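Local coordinates for SusD homolog (Bacteroides thetaiotaomicron, PDB 4MRU), which probably binds mucin O-glycans at the cell surface, as a SusD-family lipoprotein of the outer membrane with a helical, TPR-like fold, at residues 32-43 / 319-327; 186-197 / 235-243. One frame throughout, in Å; residues are numbered along the deposited sequence. Where two conformers were deposited one is given.

In the fold
Both contacts meet at one small antiparallel sheet of strands 239-241 and 322-325 in a largely helical, TPR-like chain. Their centres lie about 13 Å apart, on the same side of the chain's centre. In sequence, contact 2 (186-197 with 235-243) falls wholly between the two segments of contact 1 (32-43 with 319-327), so the longer closure encloses the shorter one. Contact 1 sets strand 322-325 against the turn between helices 24-32 and 40-54; contact 2 ties strand 239-241 to the residues leading into helix 192-209. Backbone pairing of F241 with Y322 and A239 with W324 joins the two, and parts of the chain far apart in sequence are thereby held together around the sheet.

Contact 1. Residues 32-43 / 319-327; sequences QGLVIPAQEHLY and SDPYVWMTA. With EDO (1,2-ethanediol), chain F.
Strand 322-325 of a two-stranded antiparallel sheet lies against the linker between helices 24-32 and 40-54, and its Y322 and W324 bring two aromatic rings onto residues 32-38. V35 CG1 sits over the five-membered ring of W324, 3.7 Å from its centroid and 13° off the normal, a CH-pi contact. The V35 torsion that puts CG1 there, anti to the backbone N (chi1 174°), sets CG2 over the six-membered ring, 3.6 Å from W324 CZ2. Q32 O comes to the indole edge, while I36 CG1 packs beside W324 CD1 at 3.9 Å. I36 turns its other branch to the second ring, CG2 lying 3.7 Å from Y322 CD1; a beta-branched residue suits this place between two aromatics. Farther out, A38 CB is small enough to leave room for the Y322 ring, and a water that donates to A38 O also bonds Y322 OH; the Y322 hydroxyl is hydrogen-bonded to the backbone N of S248 as well.

W324 and M325, a selenomethionine here, both face A239 in a classic beta bulge. W324 NE1 donates to a water at 2.9 Å, which in turn donates to Q32 O and I36 O. A leucine in place of W324 would probably leave that water without its N-H donor and open a gap under V35. Apolar faces thus supply the packing, and the polar links described here between the segments are bridged by water.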
# COMPACT_ATOMS: atom_id res chain seq x y z
N GLN A 32 -11.48 -4.43 10.92
CA GLN A 32 -10.03 -4.68 10.82
C GLN A 32 -9.70 -5.55 9.61
O GLN A 32 -8.65 -5.39 8.97
CB GLN A 32 -9.50 -5.33 12.11
CG GLN A 32 -9.63 -4.39 13.29
CD GLN A 32 -9.14 -4.94 14.64
OE1 GLN A 32 -9.17 -6.15 14.91
NE2 GLN A 32 -8.74 -4.04 15.49
N GLY A 33 -10.63 -6.44 9.24
CA GLY A 33 -10.49 -7.27 8.06
C GLY A 33 -10.82 -6.63 6.74
O GLY A 33 -10.81 -7.30 5.71
N LEU A 34 -11.11 -5.34 6.75
CA LEU A 34 -11.34 -4.58 5.49
C LEU A 34 -10.24 -3.60 5.18
O LEU A 34 -10.32 -2.80 4.22
CB LEU A 34 -12.66 -3.86 5.62
CG LEU A 34 -13.89 -4.78 5.47
CD1 LEU A 34 -15.15 -4.09 5.98
CD2 LEU A 34 -14.07 -5.21 4.03
N VAL A 35 -9.21 -3.59 6.01
CA VAL A 35 -8.02 -2.77 5.80
C VAL A 35 -7.18 -3.52 4.77
O VAL A 35 -7.24 -3.20 3.58
CB VAL A 35 -7.27 -2.46 7.13
CG1 VAL A 35 -5.96 -1.75 6.86
CG2 VAL A 35 -8.15 -1.62 8.03
N ILE A 36 -6.46 -4.56 5.20
CA ILE A 36 -5.88 -5.45 4.22
C ILE A 36 -6.90 -6.56 4.21
O ILE A 36 -7.15 -7.18 5.26
CB ILE A 36 -4.50 -5.99 4.59
CG1 ILE A 36 -3.50 -4.86 4.88
CG2 ILE A 36 -3.97 -6.87 3.46
CD1 ILE A 36 -2.97 -4.13 3.69
N PRO A 37 -7.60 -6.75 3.08
CA PRO A 37 -8.76 -7.67 3.14
C PRO A 37 -8.42 -9.10 3.62
O PRO A 37 -7.55 -9.79 3.08
CB PRO A 37 -9.28 -7.69 1.72
CG PRO A 37 -8.31 -6.92 0.92
CD PRO A 37 -7.44 -6.11 1.76
N ALA A 38 -9.18 -9.52 4.59
CA ALA A 38 -9.02 -10.83 5.18
C ALA A 38 -9.90 -11.90 4.53
O ALA A 38 -9.79 -13.07 4.90
CB ALA A 38 -9.30 -10.73 6.67
N GLN A 39 -10.77 -11.50 3.59
CA GLN A 39 -11.50 -12.43 2.76
C GLN A 39 -10.75 -12.63 1.46
O GLN A 39 -10.52 -11.64 0.74
CB GLN A 39 -12.91 -11.91 2.42
CG GLN A 39 -13.79 -11.57 3.61
CD GLN A 39 -14.94 -10.62 3.23
OE1 GLN A 39 -16.10 -11.03 3.26
NE2 GLN A 39 -14.63 -9.34 2.84
N GLU A 40 -10.46 -13.88 1.11
CA GLU A 40 -9.64 -14.17 -0.05
C GLU A 40 -10.31 -13.69 -1.33
O GLU A 40 -9.63 -13.30 -2.30
CB GLU A 40 -9.30 -15.68 -0.16
CG GLU A 40 -10.45 -16.65 -0.37
CD GLU A 40 -11.17 -17.12 0.90
OE1 GLU A 40 -11.06 -16.51 1.99
OE2 GLU A 40 -11.91 -18.09 0.79
N HIS A 41 -11.63 -13.69 -1.38
CA HIS A 41 -12.30 -13.29 -2.60
C HIS A 41 -12.01 -11.81 -2.92
O HIS A 41 -11.82 -11.45 -4.08
CB HIS A 41 -13.80 -13.52 -2.53
CG HIS A 41 -14.51 -13.08 -3.77
ND1 HIS A 41 -15.07 -11.83 -3.90
CD2 HIS A 41 -14.71 -13.71 -4.96
CE1 HIS A 41 -15.58 -11.69 -5.11
NE2 HIS A 41 -15.35 -12.81 -5.78
N LEU A 42 -11.97 -10.97 -1.91
CA LEU A 42 -11.64 -9.55 -2.04
C LEU A 42 -10.12 -9.35 -2.20
O LEU A 42 -9.67 -8.63 -3.09
CB LEU A 42 -12.19 -8.77 -0.86
CG LEU A 42 -11.89 -7.28 -0.77
CD1 LEU A 42 -12.07 -6.53 -2.08
CD2 LEU A 42 -12.78 -6.68 0.32
N TYR A 43 -9.33 -10.04 -1.39
CA TYR A 43 -7.87 -9.99 -1.47
C TYR A 43 -7.36 -10.20 -2.92
O TYR A 43 -6.46 -9.48 -3.38
CB TYR A 43 -7.23 -11.00 -0.48
CG TYR A 43 -5.74 -10.83 -0.37
CD1 TYR A 43 -4.89 -11.37 -1.33
CD2 TYR A 43 -5.15 -10.11 0.70
CE1 TYR A 43 -3.51 -11.21 -1.24
CE2 TYR A 43 -3.77 -9.90 0.75
CZ TYR A 43 -2.96 -10.45 -0.22
OH TYR A 43 -1.59 -10.27 -0.18
N SER A 319 -0.92 -18.89 9.20
CA SER A 319 -1.00 -18.22 10.49
C SER A 319 -0.44 -16.81 10.51
O SER A 319 -0.49 -16.14 11.54
CB SER A 319 -0.22 -19.00 11.56
OG SER A 319 -0.45 -20.39 11.48
N ASP A 320 0.10 -16.33 9.38
CA ASP A 320 0.75 -15.04 9.37
C ASP A 320 -0.26 -13.89 9.58
O ASP A 320 -1.40 -13.99 9.12
CB ASP A 320 1.41 -14.80 8.04
CG ASP A 320 2.58 -15.73 7.77
OD1 ASP A 320 3.01 -16.48 8.67
OD2 ASP A 320 3.10 -15.68 6.64
N PRO A 321 0.16 -12.79 10.23
CA PRO A 321 -0.69 -11.61 10.38
C PRO A 321 -0.69 -10.77 9.11
O PRO A 321 0.15 -11.01 8.24
CB PRO A 321 -0.01 -10.84 11.51
CG PRO A 321 1.44 -11.21 11.35
CD PRO A 321 1.44 -12.64 10.96
N TYR A 322 -1.63 -9.85 8.98
CA TYR A 322 -1.60 -8.86 7.95
C TYR A 322 -0.91 -7.60 8.50
O TYR A 322 -1.32 -7.08 9.56
CB TYR A 322 -3.00 -8.53 7.47
CG TYR A 322 -3.76 -9.65 6.85
CD1 TYR A 322 -3.66 -9.93 5.49
CD2 TYR A 322 -4.62 -10.43 7.61
CE1 TYR A 322 -4.39 -10.97 4.91
CE2 TYR A 322 -5.32 -11.50 7.05
CZ TYR A 322 -5.22 -11.74 5.68
OH TYR A 322 -5.93 -12.79 5.11
N VAL A 323 0.10 -7.09 7.79
CA VAL A 323 0.93 -6.01 8.32
C VAL A 323 0.41 -4.69 7.82
O VAL A 323 0.47 -4.42 6.61
CB VAL A 323 2.44 -6.21 7.96
CG1 VAL A 323 3.31 -5.07 8.48
CG2 VAL A 323 2.98 -7.55 8.48
N TRP A 324 -0.11 -3.85 8.72
CA TRP A 324 -0.63 -2.55 8.32
C TRP A 324 0.42 -1.43 8.27
O TRP A 324 0.54 -0.75 7.29
CB TRP A 324 -1.68 -2.09 9.29
CG TRP A 324 -2.95 -2.90 9.32
CD1 TRP A 324 -3.22 -4.04 8.66
CD2 TRP A 324 -4.10 -2.58 10.07
NE1 TRP A 324 -4.50 -4.47 8.96
CE2 TRP A 324 -5.06 -3.57 9.82
CE3 TRP A 324 -4.43 -1.54 10.94
CZ2 TRP A 324 -6.34 -3.55 10.41
CZ3 TRP A 324 -5.69 -1.48 11.48
CH2 TRP A 324 -6.63 -2.49 11.23
N MSE A 325 1.16 -1.22 9.35
CA MSE A 325 2.10 -0.11 9.44
C MSE A 325 3.20 -0.51 10.37
O MSE A 325 2.96 -0.99 11.46
CB MSE A 325 1.38 1.13 9.95
CG MSE A 325 2.44 2.22 10.15
SE MSE A 325 2.52 3.71 8.90
CE MSE A 325 0.55 3.99 8.81
N THR A 326 4.44 -0.29 9.91
CA THR A 326 5.60 -0.65 10.69
C THR A 326 6.51 0.53 11.02
O THR A 326 6.49 1.60 10.39
CB THR A 326 6.48 -1.65 9.95
OG1 THR A 326 7.07 -0.98 8.80
CG2 THR A 326 5.69 -2.88 9.56
N ALA A 327 7.31 0.32 12.04
CA ALA A 327 8.36 1.27 12.42
C ALA A 327 9.27 1.61 11.26
O ALA A 327 9.66 2.75 11.13
CB ALA A 327 9.16 0.71 13.57
C1 EDO F . -3.12 0.54 6.09
O1 EDO F . -3.28 1.07 4.77
C2 EDO F . -2.41 -0.75 5.86
O2 EDO F . -1.17 -0.35 5.30
O HOH W 1 -6.44 -6.24 7.62
O HOH W 2 -7.61 -12.58 2.50
O HOH W 3 -7.76 -13.96 6.42

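Contact 2. Residues 186-197 / 235-243; sequences DVYYGKLQQWRL and NDDNALFHV. With EDO (1,2-ethanediol), chain J.
D186 and V187 run alongside F241 and H242, their nearest CA atoms 4.6 Å apart at V187 and F241, and H242 N donates to D186 O in a nearly straight bond (164°). The same oxygen accepts a second hydrogen bond from the H242 ring: D186 O lies in the ring plane, 2.9 Å from ND1, and the two donors arrive from opposite faces of the carbonyl plane. A histidine suits this place because its backbone and ring can both reach one acceptor, and the double grip fixes the turn of the imidazole. Y189 OH comes within 3.3 Å of H242 CB, its ring oblique to the imidazole, and is hydrogen-bonded to 1,2-ethanediol O1, probably from the crystallisation liquor. The D186 carboxylate is engaged by R29 in a salt bridge.

V187 fits its branches around L240 O, to which its CA makes a CA-H...O contact of 3.1 Å, and CG2 meets F241 CD1.

These residues lead through a type I' turn, Y188 to K191, into helix 192-209; G190 adopts backbone angles that would jam a side chain against the preceding carbonyl. The 3-10 segment 235-237, before strand 239-241, receives Y188 and that helix. The Y188 ring lies between V187 CG1 on one face and Q194 CB on the other, which limits how far it can turn; its hydroxyl donates to D237 O at 2.7 Å. Q194, extended beyond CG, carries NE2 to D237 OD1 at 2.8 Å, on the anti lone pair, with amide and carboxylate planes 85° apart. L197 CD1 rests against D237 OD2 at 3.6 Å.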
# COMPACT_ATOMS: atom_id res chain seq x y z
N ASP A 186 -8.09 -7.31 17.46
CA ASP A 186 -6.99 -8.27 17.16
C ASP A 186 -5.78 -7.65 16.52
O ASP A 186 -4.95 -8.32 15.87
CB ASP A 186 -7.53 -9.43 16.31
CG ASP A 186 -8.39 -10.40 17.14
OD1 ASP A 186 -8.42 -10.28 18.38
OD2 ASP A 186 -9.00 -11.30 16.56
N VAL A 187 -5.66 -6.34 16.71
CA VAL A 187 -4.48 -5.58 16.25
C VAL A 187 -3.66 -5.26 17.49
O VAL A 187 -2.52 -5.73 17.61
CB VAL A 187 -4.88 -4.31 15.49
CG1 VAL A 187 -3.65 -3.41 15.21
CG2 VAL A 187 -5.52 -4.70 14.17
N TYR A 188 -4.25 -4.51 18.42
CA TYR A 188 -3.53 -4.11 19.64
C TYR A 188 -4.13 -4.63 20.94
O TYR A 188 -3.68 -4.23 22.04
CB TYR A 188 -3.41 -2.58 19.69
CG TYR A 188 -2.42 -2.00 18.72
CD1 TYR A 188 -1.10 -2.45 18.67
CD2 TYR A 188 -2.79 -0.97 17.89
CE1 TYR A 188 -0.19 -1.88 17.80
CE2 TYR A 188 -1.89 -0.40 17.03
CZ TYR A 188 -0.59 -0.85 16.98
OH TYR A 188 0.27 -0.22 16.12
N TYR A 189 -5.10 -5.54 20.85
CA TYR A 189 -5.69 -6.16 22.02
C TYR A 189 -6.01 -5.14 23.09
O TYR A 189 -5.77 -5.33 24.28
CB TYR A 189 -4.76 -7.26 22.52
CG TYR A 189 -4.52 -8.32 21.44
CD1 TYR A 189 -5.43 -9.34 21.25
CD2 TYR A 189 -3.40 -8.26 20.59
CE1 TYR A 189 -5.23 -10.31 20.26
CE2 TYR A 189 -3.20 -9.19 19.60
CZ TYR A 189 -4.12 -10.22 19.45
OH TYR A 189 -3.93 -11.16 18.47
N GLY A 190 -6.58 -4.04 22.67
CA GLY A 190 -7.18 -3.09 23.62
C GLY A 190 -6.25 -2.01 24.12
O GLY A 190 -6.64 -1.21 24.95
N LYS A 191 -5.01 -1.95 23.63
CA LYS A 191 -4.04 -0.99 24.12
C LYS A 191 -4.17 0.34 23.39
O LYS A 191 -3.64 0.53 22.29
CB LYS A 191 -2.61 -1.57 24.01
CG LYS A 191 -1.52 -0.73 24.68
CD LYS A 191 -1.49 -0.98 26.18
CE LYS A 191 -0.47 -0.09 26.86
NZ LYS A 191 -0.70 -0.15 28.33
N LEU A 192 -4.89 1.26 24.02
CA LEU A 192 -5.22 2.52 23.37
C LEU A 192 -3.98 3.37 23.09
O LEU A 192 -3.95 4.13 22.13
CB LEU A 192 -6.20 3.30 24.23
CG LEU A 192 -7.52 2.60 24.57
CD1 LEU A 192 -8.45 3.60 25.22
CD2 LEU A 192 -8.20 1.95 23.37
N GLN A 193 -2.95 3.24 23.92
CA GLN A 193 -1.67 3.93 23.71
C GLN A 193 -1.08 3.56 22.37
O GLN A 193 -0.55 4.39 21.63
CB GLN A 193 -0.69 3.60 24.87
CG GLN A 193 -1.11 4.17 26.22
CD GLN A 193 -2.35 3.50 26.87
OE1 GLN A 193 -2.78 2.41 26.48
NE2 GLN A 193 -2.93 4.18 27.87
N GLN A 194 -1.17 2.28 22.02
CA GLN A 194 -0.64 1.82 20.73
C GLN A 194 -1.52 2.30 19.59
O GLN A 194 -1.00 2.66 18.55
CB GLN A 194 -0.47 0.30 20.70
CG GLN A 194 0.74 -0.15 21.52
CD GLN A 194 0.85 -1.65 21.56
OE1 GLN A 194 -0.14 -2.36 21.81
NE2 GLN A 194 2.02 -2.16 21.27
N TRP A 195 -2.85 2.29 19.77
CA TRP A 195 -3.75 2.88 18.77
C TRP A 195 -3.37 4.34 18.49
O TRP A 195 -3.41 4.75 17.32
CB TRP A 195 -5.22 2.76 19.17
CG TRP A 195 -5.77 1.42 18.89
CD1 TRP A 195 -6.14 0.47 19.78
CD2 TRP A 195 -5.96 0.84 17.58
NE1 TRP A 195 -6.59 -0.66 19.13
CE2 TRP A 195 -6.48 -0.47 17.78
CE3 TRP A 195 -5.72 1.29 16.28
CZ2 TRP A 195 -6.75 -1.32 16.71
CZ3 TRP A 195 -5.99 0.43 15.21
CH2 TRP A 195 -6.54 -0.85 15.43
N ARG A 196 -2.95 5.11 19.50
CA ARG A 196 -2.53 6.50 19.21
C ARG A 196 -1.25 6.59 18.37
O ARG A 196 -1.15 7.43 17.48
CB ARG A 196 -2.37 7.33 20.50
CG ARG A 196 -3.72 7.52 21.19
CD ARG A 196 -3.60 8.54 22.32
NE ARG A 196 -3.43 9.84 21.74
CZ ARG A 196 -2.51 10.73 22.08
NH1 ARG A 196 -1.62 10.49 23.03
NH2 ARG A 196 -2.49 11.89 21.45
N LEU A 197 -0.27 5.74 18.65
CA LEU A 197 0.93 5.70 17.85
C LEU A 197 0.57 5.42 16.40
O LEU A 197 1.06 6.09 15.45
CB LEU A 197 1.90 4.63 18.36
CG LEU A 197 2.45 4.86 19.77
CD1 LEU A 197 3.35 3.68 20.14
CD2 LEU A 197 3.18 6.17 19.84
N ASN A 235 9.58 -1.95 16.61
CA ASN A 235 8.84 -3.00 15.94
C ASN A 235 7.73 -3.64 16.82
O ASN A 235 6.74 -4.14 16.33
CB ASN A 235 9.82 -4.06 15.45
CG ASN A 235 10.42 -3.69 14.09
OD1 ASN A 235 9.71 -3.24 13.18
ND2 ASN A 235 11.71 -3.87 13.96
N ASP A 236 7.90 -3.62 18.14
CA ASP A 236 6.86 -4.14 19.05
C ASP A 236 5.55 -3.36 18.95
O ASP A 236 4.52 -3.90 19.29
CB ASP A 236 7.34 -4.12 20.50
CG ASP A 236 8.30 -5.26 20.81
OD1 ASP A 236 8.38 -6.25 20.03
OD2 ASP A 236 8.99 -5.14 21.85
N ASP A 237 5.59 -2.12 18.46
CA ASP A 237 4.39 -1.33 18.31
C ASP A 237 3.80 -1.37 16.88
O ASP A 237 2.89 -0.63 16.60
CB ASP A 237 4.68 0.11 18.74
CG ASP A 237 4.94 0.22 20.24
OD1 ASP A 237 4.28 -0.55 20.98
OD2 ASP A 237 5.75 1.07 20.67
N ASN A 238 4.35 -2.19 15.99
CA ASN A 238 3.82 -2.29 14.64
C ASN A 238 2.35 -2.67 14.71
O ASN A 238 1.96 -3.45 15.59
CB ASN A 238 4.58 -3.35 13.82
CG ASN A 238 6.03 -2.98 13.53
OD1 ASN A 238 6.44 -1.83 13.67
ND2 ASN A 238 6.81 -3.96 13.09
N ALA A 239 1.56 -2.17 13.76
CA ALA A 239 0.14 -2.47 13.64
C ALA A 239 -0.02 -3.69 12.73
O ALA A 239 0.23 -3.60 11.52
CB ALA A 239 -0.59 -1.30 13.07
N LEU A 240 -0.39 -4.82 13.33
CA LEU A 240 -0.61 -6.05 12.63
C LEU A 240 -1.99 -6.53 12.96
O LEU A 240 -2.38 -6.52 14.15
CB LEU A 240 0.37 -7.11 13.09
CG LEU A 240 1.77 -7.24 12.52
CD1 LEU A 240 2.50 -5.94 12.50
CD2 LEU A 240 2.48 -8.28 13.40
N PHE A 241 -2.74 -7.00 11.96
CA PHE A 241 -4.02 -7.66 12.20
C PHE A 241 -3.73 -9.14 12.31
O PHE A 241 -3.40 -9.81 11.33
CB PHE A 241 -5.05 -7.32 11.11
CG PHE A 241 -6.36 -8.02 11.25
CD1 PHE A 241 -7.05 -8.03 12.47
CD2 PHE A 241 -6.95 -8.62 10.14
CE1 PHE A 241 -8.29 -8.62 12.59
CE2 PHE A 241 -8.19 -9.22 10.26
CZ PHE A 241 -8.85 -9.23 11.47
N HIS A 242 -3.84 -9.66 13.53
CA HIS A 242 -3.59 -11.04 13.80
C HIS A 242 -4.83 -11.87 13.54
O HIS A 242 -5.97 -11.47 13.89
CB HIS A 242 -3.18 -11.23 15.27
CG HIS A 242 -2.00 -10.41 15.67
ND1 HIS A 242 -2.12 -9.10 16.07
CD2 HIS A 242 -0.68 -10.70 15.71
CE1 HIS A 242 -0.93 -8.62 16.37
NE2 HIS A 242 -0.03 -9.56 16.14
N VAL A 243 -4.64 -13.03 12.96
CA VAL A 243 -5.76 -13.84 12.59
C VAL A 243 -5.44 -15.31 12.85
O VAL A 243 -4.28 -15.70 12.76
CB VAL A 243 -6.10 -13.69 11.10
CG1 VAL A 243 -6.65 -12.30 10.82
CG2 VAL A 243 -4.89 -13.98 10.24
C1 EDO J . -6.27 -13.03 17.42
O1 EDO J . -5.22 -13.31 18.33
C2 EDO J . -6.16 -14.01 16.26
O2 EDO J . -5.68 -15.29 16.69
O HOH W 4 -8.55 -11.89 13.91
O HOH W 5 -0.19 -5.18 16.24